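Local structure of type 3A cellulose-binding domain protein (Clostridium thermocellum, 4B9P) at residues I44-E56 / Y124-S138. The protein probably senses extracellular polysaccharide through this cellulose-binding family 3 module and, as an anti-sigma factor, releases the sigma factor SigI2 in response. Residues are numbered along the deposited sequence; the frame is centred on the assembly and turned at random. Where two conformers were deposited one is given.
Sequences IRYYYTKDQVINE and YSEWNYMYDQNSDYS. With CA (calcium ion), chain B; ZN (zinc ion), chain E.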
ATOM      1  N   ILE A  44      -4.788   2.193  -4.571  1.00 16.59           N
ATOM      2  CA  ILE A  44      -3.628   1.307  -4.604  1.00 16.79           C
ATOM      3  C   ILE A  44      -3.833   0.235  -3.557  1.00 16.00           C
ATOM      4  O   ILE A  44      -4.195   0.594  -2.434  1.00 18.33           O
ATOM      5  CB  ILE A  44      -2.364   2.103  -4.279  1.00 17.04           C
ATOM      6  CG1 ILE A  44      -2.138   3.254  -5.265  1.00 18.30           C
ATOM      7  CG2 ILE A  44      -1.138   1.184  -4.261  1.00 18.67           C
ATOM      8  CD1 ILE A  44      -1.119   4.257  -4.770  1.00 21.21           C
ATOM      9  N   ARG A  45      -3.613  -1.044  -3.891  1.00 16.19           N
ATOM     10  CA  ARG A  45      -3.856  -2.114  -2.914  1.00 16.40           C
ATOM     11  C   ARG A  45      -2.603  -2.934  -2.667  1.00 16.47           C
ATOM     12  O   ARG A  45      -1.971  -3.444  -3.596  1.00 17.47           O
ATOM     13  CB  ARG A  45      -4.968  -3.066  -3.383  1.00 16.87           C
ATOM     14  CG  ARG A  45      -6.281  -2.369  -3.459  1.00 17.91           C
ATOM     15  CD  ARG A  45      -7.359  -3.330  -3.862  1.00 21.34           C
ATOM     16  NE  ARG A  45      -8.633  -2.628  -3.867  1.00 25.95           N
ATOM     17  CZ  ARG A  45      -9.737  -3.153  -4.353  1.00 33.09           C
ATOM     18  NH1 ARG A  45      -9.706  -4.378  -4.874  1.00 34.83           N
ATOM     19  NH2 ARG A  45     -10.860  -2.449  -4.339  1.00 36.54           N
ATOM     20  N   TYR A  46      -2.291  -3.085  -1.379  1.00 15.64           N
ATOM     21  CA  TYR A  46      -1.213  -3.947  -0.893  1.00 16.19           C
ATOM     22  C   TYR A  46      -1.906  -5.133  -0.213  1.00 16.08           C
ATOM     23  O   TYR A  46      -2.556  -4.949   0.822  1.00 16.53           O
ATOM     24  CB  TYR A  46      -0.347  -3.176   0.130  1.00 16.62           C
ATOM     25  CG  TYR A  46       0.815  -4.004   0.661  1.00 16.51           C
ATOM     26  CD1 TYR A  46       0.662  -4.860   1.775  1.00 17.11           C
ATOM     27  CD2 TYR A  46       2.090  -3.912   0.085  1.00 17.22           C
ATOM     28  CE1 TYR A  46       1.720  -5.637   2.226  1.00 17.02           C
ATOM     29  CE2 TYR A  46       3.173  -4.682   0.557  1.00 17.23           C
ATOM     30  CZ  TYR A  46       2.978  -5.518   1.640  1.00 15.78           C
ATOM     31  OH  TYR A  46       4.051  -6.232   2.036  1.00 16.67           O
ATOM     32  N   TYR A  47      -1.753  -6.324  -0.780  1.00 16.10           N
ATOM     33  CA  TYR A  47      -2.460  -7.523  -0.318  1.00 15.80           C
ATOM     34  C   TYR A  47      -1.618  -8.334   0.654  1.00 15.37           C
ATOM     35  O   TYR A  47      -0.404  -8.497   0.452  1.00 16.21           O
ATOM     36  CB  TYR A  47      -2.772  -8.424  -1.502  1.00 16.34           C
ATOM     37  CG  TYR A  47      -3.754  -7.879  -2.470  1.00 17.27           C
ATOM     38  CD1 TYR A  47      -5.133  -7.979  -2.225  1.00 19.26           C
ATOM     39  CD2 TYR A  47      -3.324  -7.222  -3.625  1.00 21.43           C
ATOM     40  CE1 TYR A  47      -6.059  -7.506  -3.150  1.00 23.90           C
ATOM     41  CE2 TYR A  47      -4.232  -6.728  -4.528  1.00 25.34           C
ATOM     42  CZ  TYR A  47      -5.587  -6.853  -4.292  1.00 27.68           C
ATOM     43  OH  TYR A  47      -6.450  -6.338  -5.252  1.00 34.97           O
ATOM     44  N   TYR A  48      -2.255  -8.870   1.696  1.00 15.56           N
ATOM     45  CA  TYR A  48      -1.497  -9.582   2.718  1.00 15.54           C
ATOM     46  C   TYR A  48      -2.468 -10.501   3.466  1.00 15.00           C
ATOM     47  O   TYR A  48      -3.689 -10.475   3.254  1.00 15.47           O
ATOM     48  CB  TYR A  48      -0.820  -8.582   3.665  1.00 16.12           C
ATOM     49  CG  TYR A  48      -1.751  -7.769   4.561  1.00 15.30           C
ATOM     50  CD1 TYR A  48      -2.442  -6.648   4.074  1.00 16.47           C
ATOM     51  CD2 TYR A  48      -1.903  -8.099   5.899  1.00 16.72           C
ATOM     52  CE1 TYR A  48      -3.282  -5.922   4.861  1.00 17.09           C
ATOM     53  CE2 TYR A  48      -2.737  -7.334   6.725  1.00 17.35           C
ATOM     54  CZ  TYR A  48      -3.404  -6.246   6.185  1.00 17.33           C
ATOM     55  OH  TYR A  48      -4.238  -5.507   6.986  1.00 19.27           O
ATOM     56  N   THR A  49      -1.897 -11.326   4.344  1.00 15.13           N
ATOM     57  CA  THR A  49      -2.704 -12.098   5.306  1.00 15.09           C
ATOM     58  C   THR A  49      -2.509 -11.512   6.697  1.00 15.25           C
ATOM     59  O   THR A  49      -1.387 -11.387   7.180  1.00 15.49           O
ATOM     60  CB  THR A  49      -2.303 -13.568   5.280  1.00 15.94           C
ATOM     61  OG1 THR A  49      -0.870 -13.660   5.331  1.00 16.06           O
ATOM     62  CG2 THR A  49      -2.865 -14.260   4.015  1.00 16.68           C
ATOM     63  N   LYS A  50      -3.628 -11.117   7.324  1.00 15.59           N
ATOM     64  CA  LYS A  50      -3.572 -10.451   8.646  1.00 15.56           C
ATOM     65  C   LYS A  50      -3.134 -11.382   9.768  1.00 15.95           C
ATOM     66  O   LYS A  50      -2.792 -10.911  10.852  1.00 16.55           O
ATOM     67  CB  LYS A  50      -4.918  -9.812   8.983  1.00 16.48           C
ATOM     68  CG  LYS A  50      -6.019 -10.877   9.226  1.00 17.08           C
ATOM     69  CD  LYS A  50      -7.359 -10.257   9.522  1.00 19.34           C
ATOM     70  CE  LYS A  50      -8.424 -11.295   9.899  1.00 18.73           C
ATOM     71  NZ  LYS A  50      -8.690 -12.231   8.798  1.00 19.08           N
ATOM     72  N   ASP A  51      -3.128 -12.694   9.511  1.00 15.40           N
ATOM     73  CA  ASP A  51      -2.702 -13.660  10.502  1.00 15.57           C
ATOM     74  C   ASP A  51      -3.567 -13.475  11.745  1.00 16.10           C
ATOM     75  O   ASP A  51      -4.795 -13.458  11.609  1.00 17.03           O
ATOM     76  CB  ASP A  51      -1.193 -13.554  10.725  1.00 16.26           C
ATOM     77  CG  ASP A  51      -0.404 -13.510   9.393  1.00 15.79           C
ATOM     78  OD1 ASP A  51      -0.760 -14.234   8.424  1.00 15.64           O
ATOM     79  OD2 ASP A  51       0.577 -12.759   9.326  1.00 15.93           O
ATOM     80  N   GLN A  52      -2.995 -13.389  12.953  1.00 15.53           N
ATOM     81  CA  GLN A  52      -3.825 -13.170  14.150  1.00 16.15           C
ATOM     82  C   GLN A  52      -3.747 -11.740  14.685  1.00 15.34           C
ATOM     83  O   GLN A  52      -4.152 -11.480  15.809  1.00 16.94           O
ATOM     84  CB  GLN A  52      -3.437 -14.192  15.223  1.00 16.23           C
ATOM     85  CG  GLN A  52      -3.787 -15.621  14.796  1.00 17.90           C
ATOM     86  CD  GLN A  52      -3.441 -16.604  15.863  1.00 20.25           C
ATOM     87  OE1 GLN A  52      -2.252 -16.971  16.047  1.00 22.26           O
ATOM     88  NE2 GLN A  52      -4.441 -17.012  16.620  1.00 20.60           N
ATOM     89  N   VAL A  53      -3.253 -10.805  13.877  1.00 15.57           N
ATOM     90  CA  VAL A  53      -3.102  -9.448  14.345  1.00 15.84           C
ATOM     91  C   VAL A  53      -4.452  -8.761  14.443  1.00 16.16           C
ATOM     92  O   VAL A  53      -5.316  -8.952  13.581  1.00 18.50           O
ATOM     93  CB  VAL A  53      -2.138  -8.682  13.381  1.00 15.95           C
ATOM     94  CG1 VAL A  53      -2.028  -7.221  13.801  1.00 17.63           C
ATOM     95  CG2 VAL A  53      -0.758  -9.363  13.423  1.00 17.11           C
ATOM     96  N   ILE A  54      -4.650  -7.990  15.514  1.00 15.98           N
ATOM     97  CA  ILE A  54      -5.896  -7.255  15.757  1.00 15.34           C
ATOM     98  C   ILE A  54      -5.599  -5.753  15.907  1.00 16.39           C
ATOM     99  O   ILE A  54      -4.428  -5.349  15.961  1.00 16.53           O
ATOM    100  CB  ILE A  54      -6.625  -7.823  17.001  1.00 16.52           C
ATOM    101  CG1 ILE A  54      -5.771  -7.653  18.271  1.00 17.60           C
ATOM    102  CG2 ILE A  54      -7.069  -9.257  16.730  1.00 18.34           C
ATOM    103  CD1 ILE A  54      -6.537  -7.963  19.567  1.00 20.80           C
ATOM    104  N   ASN A  55      -6.648  -4.933  16.018  1.00 17.01           N
ATOM    105  CA  ASN A  55      -6.522  -3.466  16.117  1.00 16.10           C
ATOM    106  C   ASN A  55      -5.762  -2.887  14.931  1.00 16.60           C
ATOM    107  O   ASN A  55      -5.021  -1.905  15.090  1.00 17.02           O
ATOM    108  CB  ASN A  55      -5.808  -3.011  17.394  1.00 16.81           C
ATOM    109  CG  ASN A  55      -6.351  -3.617  18.655  1.00 16.11           C
ATOM    110  OD1 ASN A  55      -7.565  -3.756  18.842  1.00 18.61           O
ATOM    111  ND2 ASN A  55      -5.452  -3.923  19.584  1.00 16.59           N
ATOM    112  N   GLU A  56      -5.916  -3.473  13.752  1.00 16.48           N
ATOM    113  CA  GLU A  56      -5.076  -3.027  12.635  1.00 16.96           C
ATOM    114  C   GLU A  56      -5.474  -1.623  12.188  1.00 16.41           C
ATOM    115  O   GLU A  56      -6.634  -1.382  11.891  1.00 19.02           O
ATOM    116  CB  GLU A  56      -5.217  -3.976  11.481  1.00 17.74           C
ATOM    117  CG  GLU A  56      -4.710  -5.370  11.732  1.00 19.60           C
ATOM    118  CD  GLU A  56      -4.830  -6.158  10.444  1.00 20.49           C
ATOM    119  OE1 GLU A  56      -5.938  -6.706  10.182  1.00 22.03           O
ATOM    120  OE2 GLU A  56      -3.886  -6.150   9.611  1.00 20.28           O
ATOM    121  N   TYR A 124      -0.450  -7.500  24.782  1.00 17.54           N
ATOM    122  CA  TYR A 124      -0.985  -8.663  24.098  1.00 17.39           C
ATOM    123  C   TYR A 124       0.031  -9.776  24.015  1.00 19.00           C
ATOM    124  O   TYR A 124       1.232  -9.521  23.990  1.00 18.59           O
ATOM    125  CB  TYR A 124      -1.369  -8.281  22.651  1.00 18.11           C
ATOM    126  CG  TYR A 124      -2.543  -7.354  22.551  1.00 16.47           C
ATOM    127  CD1 TYR A 124      -3.848  -7.803  22.799  1.00 17.24           C
ATOM    128  CD2 TYR A 124      -2.366  -6.016  22.248  1.00 17.43           C
ATOM    129  CE1 TYR A 124      -4.941  -6.953  22.712  1.00 17.07           C
ATOM    130  CE2 TYR A 124      -3.463  -5.155  22.201  1.00 16.67           C
ATOM    131  CZ  TYR A 124      -4.739  -5.636  22.403  1.00 15.41           C
ATOM    132  OH  TYR A 124      -5.789  -4.751  22.330  1.00 16.22           O
ATOM    133  N   SER A 125      -0.461 -11.010  23.850  1.00 19.41           N
ATOM    134  CA  SER A 125       0.376 -12.111  23.381  1.00 19.64           C
ATOM    135  C   SER A 125       0.927 -11.757  21.994  1.00 17.98           C
ATOM    136  O   SER A 125       0.280 -11.052  21.202  1.00 18.04           O
ATOM    137  CB  SER A 125      -0.445 -13.380  23.265  1.00 23.75           C
ATOM    138  OG  SER A 125      -0.833 -13.825  24.556  1.00 26.73           O
ATOM    139  N   GLU A 126       2.074 -12.317  21.666  1.00 18.61           N
ATOM    140  CA  GLU A 126       2.812 -11.911  20.481  1.00 18.36           C
ATOM    141  C   GLU A 126       1.964 -11.999  19.217  1.00 18.19           C
ATOM    142  O   GLU A 126       2.065 -11.148  18.330  1.00 17.85           O
ATOM    143  CB  GLU A 126       4.069 -12.813  20.342  1.00 23.12           C
ATOM    144  CG  GLU A 126       4.791 -12.594  19.079  1.00 30.03           C
ATOM    145  CD  GLU A 126       6.056 -13.406  18.885  1.00 30.74           C
ATOM    146  OE1 GLU A 126       6.723 -13.742  19.873  1.00 34.54           O
ATOM    147  OE2 GLU A 126       6.429 -13.697  17.721  1.00 34.59           O
ATOM    148  N   TRP A 127       1.199 -13.089  19.072  1.00 18.51           N
ATOM    149  CA  TRP A 127       0.450 -13.339  17.837  1.00 18.56           C
ATOM    150  C   TRP A 127      -0.611 -12.271  17.557  1.00 16.75           C
ATOM    151  O   TRP A 127      -1.046 -12.117  16.409  1.00 17.51           O
ATOM    152  CB  TRP A 127      -0.140 -14.742  17.815  1.00 19.91           C
ATOM    153  CG  TRP A 127      -1.022 -15.018  18.960  1.00 21.91           C
ATOM    154  CD1 TRP A 127      -2.354 -14.680  19.090  1.00 24.54           C
ATOM    155  CD2 TRP A 127      -0.653 -15.694  20.173  1.00 25.19           C
ATOM    156  NE1 TRP A 127      -2.823 -15.119  20.317  1.00 28.10           N
ATOM    157  CE2 TRP A 127      -1.803 -15.752  20.992  1.00 26.72           C
ATOM    158  CE3 TRP A 127       0.533 -16.268  20.633  1.00 27.01           C
ATOM    159  CZ2 TRP A 127      -1.795 -16.365  22.245  1.00 28.82           C
ATOM    160  CZ3 TRP A 127       0.541 -16.886  21.888  1.00 28.16           C
ATOM    161  CH2 TRP A 127      -0.615 -16.933  22.668  1.00 29.12           C
ATOM    162  N   ASN A 128      -0.998 -11.497  18.560  1.00 16.72           N
ATOM    163  CA  ASN A 128      -1.990 -10.455  18.302  1.00 17.04           C
ATOM    164  C   ASN A 128      -1.382  -9.160  17.744  1.00 15.89           C
ATOM    165  O   ASN A 128      -2.137  -8.240  17.380  1.00 16.52           O
ATOM    166  CB  ASN A 128      -2.844 -10.161  19.564  1.00 18.42           C
ATOM    167  CG  ASN A 128      -3.987 -11.144  19.734  1.00 21.32           C
ATOM    168  OD1 ASN A 128      -4.565 -11.682  18.747  1.00 25.14           O
ATOM    169  ND2 ASN A 128      -4.298 -11.436  20.958  1.00 22.47           N
ATOM    170  N   TYR A 129      -0.040  -9.105  17.602  1.00 16.37           N
ATOM    171  CA  TYR A 129       0.589  -7.960  16.939  1.00 16.58           C
ATOM    172  C   TYR A 129       1.673  -8.343  15.951  1.00 16.77           C
ATOM    173  O   TYR A 129       2.102  -7.475  15.167  1.00 18.52           O
ATOM    174  CB  TYR A 129       1.078  -6.872  17.909  1.00 17.17           C
ATOM    175  CG  TYR A 129       2.127  -7.385  18.896  1.00 17.30           C
ATOM    176  CD1 TYR A 129       3.478  -7.368  18.572  1.00 20.09           C
ATOM    177  CD2 TYR A 129       1.759  -7.876  20.156  1.00 18.15           C
ATOM    178  CE1 TYR A 129       4.416  -7.806  19.439  1.00 21.29           C
ATOM    179  CE2 TYR A 129       2.712  -8.312  21.055  1.00 19.40           C
ATOM    180  CZ  TYR A 129       4.035  -8.252  20.693  1.00 21.22           C
ATOM    181  OH  TYR A 129       4.971  -8.711  21.585  1.00 24.09           O
ATOM    182  N   MET A 130       2.129  -9.592  15.968  0.59 17.58           N
ATOM    183  CA  MET A 130       3.217  -9.976  15.067  0.59 17.15           C
ATOM    184  C   MET A 130       2.641 -10.580  13.784  0.59 15.91           C
ATOM    185  O   MET A 130       1.948 -11.607  13.823  0.59 16.40           O
ATOM    186  CB  MET A 130       4.112 -10.990  15.764  0.59 19.01           C
ATOM    187  CG  MET A 130       5.455 -11.160  15.098  0.59 17.86           C
ATOM    188  SD  MET A 130       6.580  -9.742  15.352  0.59 19.70           S
ATOM    189  CE  MET A 130       7.247 -10.186  16.974  0.59 22.26           C
ATOM    190  N   TYR A 131       2.920  -9.934  12.652  1.00 16.22           N
ATOM    191  CA  TYR A 131       2.613 -10.458  11.325  1.00 15.69           C
ATOM    192  C   TYR A 131       3.666 -11.431  10.854  1.00 17.48           C
ATOM    193  O   TYR A 131       4.863 -11.256  11.147  1.00 19.61           O
ATOM    194  CB  TYR A 131       2.629  -9.336  10.337  1.00 16.95           C
ATOM    195  CG  TYR A 131       1.497  -8.337  10.446  1.00 16.17           C
ATOM    196  CD1 TYR A 131       0.204  -8.689  10.109  1.00 17.23           C
ATOM    197  CD2 TYR A 131       1.757  -7.029  10.812  1.00 17.49           C
ATOM    198  CE1 TYR A 131      -0.818  -7.737  10.138  1.00 17.01           C
ATOM    199  CE2 TYR A 131       0.764  -6.072  10.819  1.00 18.71           C
ATOM    200  CZ  TYR A 131      -0.512  -6.426  10.456  1.00 17.18           C
ATOM    201  OH  TYR A 131      -1.507  -5.465  10.475  1.00 19.19           O
ATOM    202  N   ASP A 132       3.251 -12.405  10.018  1.00 16.25           N
ATOM    203  CA  ASP A 132       4.166 -13.190   9.203  1.00 15.87           C
ATOM    204  C   ASP A 132       4.129 -12.617   7.798  1.00 16.21           C
ATOM    205  O   ASP A 132       3.055 -12.635   7.164  1.00 16.28           O
ATOM    206  CB  ASP A 132       3.711 -14.648   9.200  1.00 16.60           C
ATOM    207  CG  ASP A 132       4.504 -15.471   8.244  1.00 17.84           C
ATOM    208  OD1 ASP A 132       4.143 -15.590   7.043  1.00 19.12           O
ATOM    209  OD2 ASP A 132       5.512 -16.042   8.693  1.00 21.95           O
ATOM    210  N   GLN A 133       5.266 -12.130   7.283  1.00 16.24           N
ATOM    211  CA  GLN A 133       5.236 -11.431   5.986  1.00 16.06           C
ATOM    212  C   GLN A 133       5.358 -12.347   4.785  1.00 16.22           C
ATOM    213  O   GLN A 133       4.931 -11.976   3.709  1.00 16.97           O
ATOM    214  CB  GLN A 133       6.337 -10.367   5.903  1.00 16.73           C
ATOM    215  CG  GLN A 133       6.217  -9.299   6.983  1.00 17.89           C
ATOM    216  CD  GLN A 133       6.863  -8.005   6.610  1.00 15.93           C
ATOM    217  OE1 GLN A 133       6.214  -7.178   5.957  1.00 16.91           O
ATOM    218  NE2 GLN A 133       8.140  -7.830   6.936  1.00 17.34           N
ATOM    219  N   ASN A 134       5.986 -13.505   4.915  1.00 16.92           N
ATOM    220  CA  ASN A 134       6.173 -14.324   3.715  1.00 18.92           C
ATOM    221  C   ASN A 134       4.848 -14.909   3.226  1.00 18.61           C
ATOM    222  O   ASN A 134       4.767 -15.329   2.070  1.00 21.46           O
ATOM    223  CB  ASN A 134       7.177 -15.430   4.009  1.00 23.06           C
ATOM    224  CG  ASN A 134       8.573 -14.903   4.178  1.00 28.99           C
ATOM    225  OD1 ASN A 134       9.210 -15.114   5.203  1.00 37.41           O
ATOM    226  ND2 ASN A 134       9.047 -14.189   3.181  1.00 27.19           N
ATOM    227  N   SER A 135       3.812 -14.849   4.054  1.00 16.33           N
ATOM    228  CA  SER A 135       2.449 -15.247   3.699  1.00 16.30           C
ATOM    229  C   SER A 135       1.661 -14.096   3.055  1.00 15.40           C
ATOM    230  O   SER A 135       0.431 -14.164   2.979  1.00 16.50           O
ATOM    231  CB  SER A 135       1.716 -15.752   4.959  1.00 16.50           C
ATOM    232  OG  SER A 135       1.790 -14.786   6.007  1.00 15.96           O
ATOM    233  N   ASP A 136       2.344 -13.014   2.670  1.00 16.54           N
ATOM    234  CA  ASP A 136       1.670 -11.823   2.143  1.00 16.29           C
ATOM    235  C   ASP A 136       1.958 -11.668   0.659  1.00 15.57           C
ATOM    236  O   ASP A 136       3.124 -11.460   0.273  1.00 16.66           O
ATOM    237  CB  ASP A 136       2.118 -10.554   2.882  1.00 15.33           C
ATOM    238  CG  ASP A 136       1.833 -10.615   4.376  1.00 15.95           C
ATOM    239  OD1 ASP A 136       1.016 -11.472   4.794  1.00 15.75           O
ATOM    240  OD2 ASP A 136       2.367  -9.739   5.087  1.00 15.90           O
ATOM    241  N   TYR A 137       0.907 -11.700  -0.152  1.00 15.90           N
ATOM    242  CA  TYR A 137       1.046 -11.631  -1.605  1.00 16.15           C
ATOM    243  C   TYR A 137       1.923 -10.487  -2.054  1.00 16.41           C
ATOM    244  O   TYR A 137       2.760 -10.664  -2.926  1.00 17.47           O
ATOM    245  CB  TYR A 137      -0.329 -11.542  -2.220  1.00 16.71           C
ATOM    246  CG  TYR A 137      -0.336 -11.426  -3.729  1.00 17.22           C
ATOM    247  CD1 TYR A 137      -0.182 -12.563  -4.518  1.00 18.86           C
ATOM    248  CD2 TYR A 137      -0.542 -10.210  -4.361  1.00 17.72           C
ATOM    249  CE1 TYR A 137      -0.234 -12.477  -5.890  1.00 20.39           C
ATOM    250  CE2 TYR A 137      -0.571 -10.114  -5.757  1.00 17.81           C
ATOM    251  CZ  TYR A 137      -0.439 -11.251  -6.505  1.00 20.20           C
ATOM    252  OH  TYR A 137      -0.451 -11.201  -7.870  1.00 21.05           O
ATOM    253  N   SER A 138       1.721  -9.297  -1.510  1.00 16.04           N
ATOM    254  CA  SER A 138       2.439  -8.131  -2.013  1.00 16.35           C
ATOM    255  C   SER A 138       3.845  -7.958  -1.471  1.00 16.12           C
ATOM    256  O   SER A 138       4.553  -7.075  -1.938  1.00 17.15           O
ATOM    257  CB  SER A 138       1.630  -6.853  -1.745  1.00 16.13           C
ATOM    258  OG  SER A 138       0.398  -6.865  -2.447  1.00 16.98           O
TER
HETATM  259 CA    CA B1167       0.691 -12.650   6.883  1.00 15.38          CA
HETATM  260 ZN    ZN E1170       8.072 -14.450  17.078  0.75 53.24          ZN
HETATM  261  O   HOH W   1       4.021  -7.751   4.193  1.00 17.33           O
HETATM  262  O   HOH W   2      -0.294 -13.071  13.986  1.00 16.90           O
HETATM  263  O   HOH W   3       1.315 -10.329   7.489  1.00 17.00           O
HETATM  264  O   HOH W   4       9.160 -16.061  16.540  1.00 49.78           O
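Thr49 and Asp51 meet Asp132, Ser135 and Asp136 around a calcium ion, in the calcium site of this family 3 carbohydrate-binding module. Thr49 binds the metal through both O and OG1, and Asp51 through both carboxylate oxygens. Asp132 O, Ser135 OG, Asp136 OD1 and a water complete the eight ligands. Several of these groups are also held by hydrogen bonds between the two segments. Asp136 OD1 also accepts Thr49 N, 3.0 Å away, from above its carboxylate plane. Asp51 OD2 accepts Asp132 N on its anti side but well out of the carboxylate plane, at 2.8 Å, with an N-H...O angle of 162°. Thr49 OG1 donates to Ser135 O at 2.7 Å, from above the carbonyl plane.

The tightly packed part lies beside the metal. Val53 lays CG2 over one face of the Tyr131 ring, 3.8 Å from its centroid. With CG1 anti to the backbone N of Val53 (chi1 176°), CG2 lies over the ring and CG1 meets Tyr131 CZ. At the ring edge, Tyr131 OH donates to the anti lone pair of Glu56 OE2 at 2.6 Å. Tyr48 OH grips the same oxygen from above the carboxylate plane. Further along, Ser138 CB sits over a face of Tyr46. Tyr47 N donates to Ser138 OG at 2.8 Å, and that hydroxyl also bonds Lys151 O.

The outer side is looser. Exposed Gln52 rests OE1 against Trp127 CB at 3.5 Å, its amide nearly parallel to the indole. A water joins Gln52 N to Trp127 O and Met130 O. Exposed Ile54 touches Tyr124, whose OH accepts Asn55 ND2 in the amide plane.

Residues 44-48 belong to strand 42-48, between strands 84-92 and 152-156 in a five-stranded antiparallel sheet. The short strand 131-132 pairs with strand 19-20, and Glu126 and Glu19 share a zinc ion.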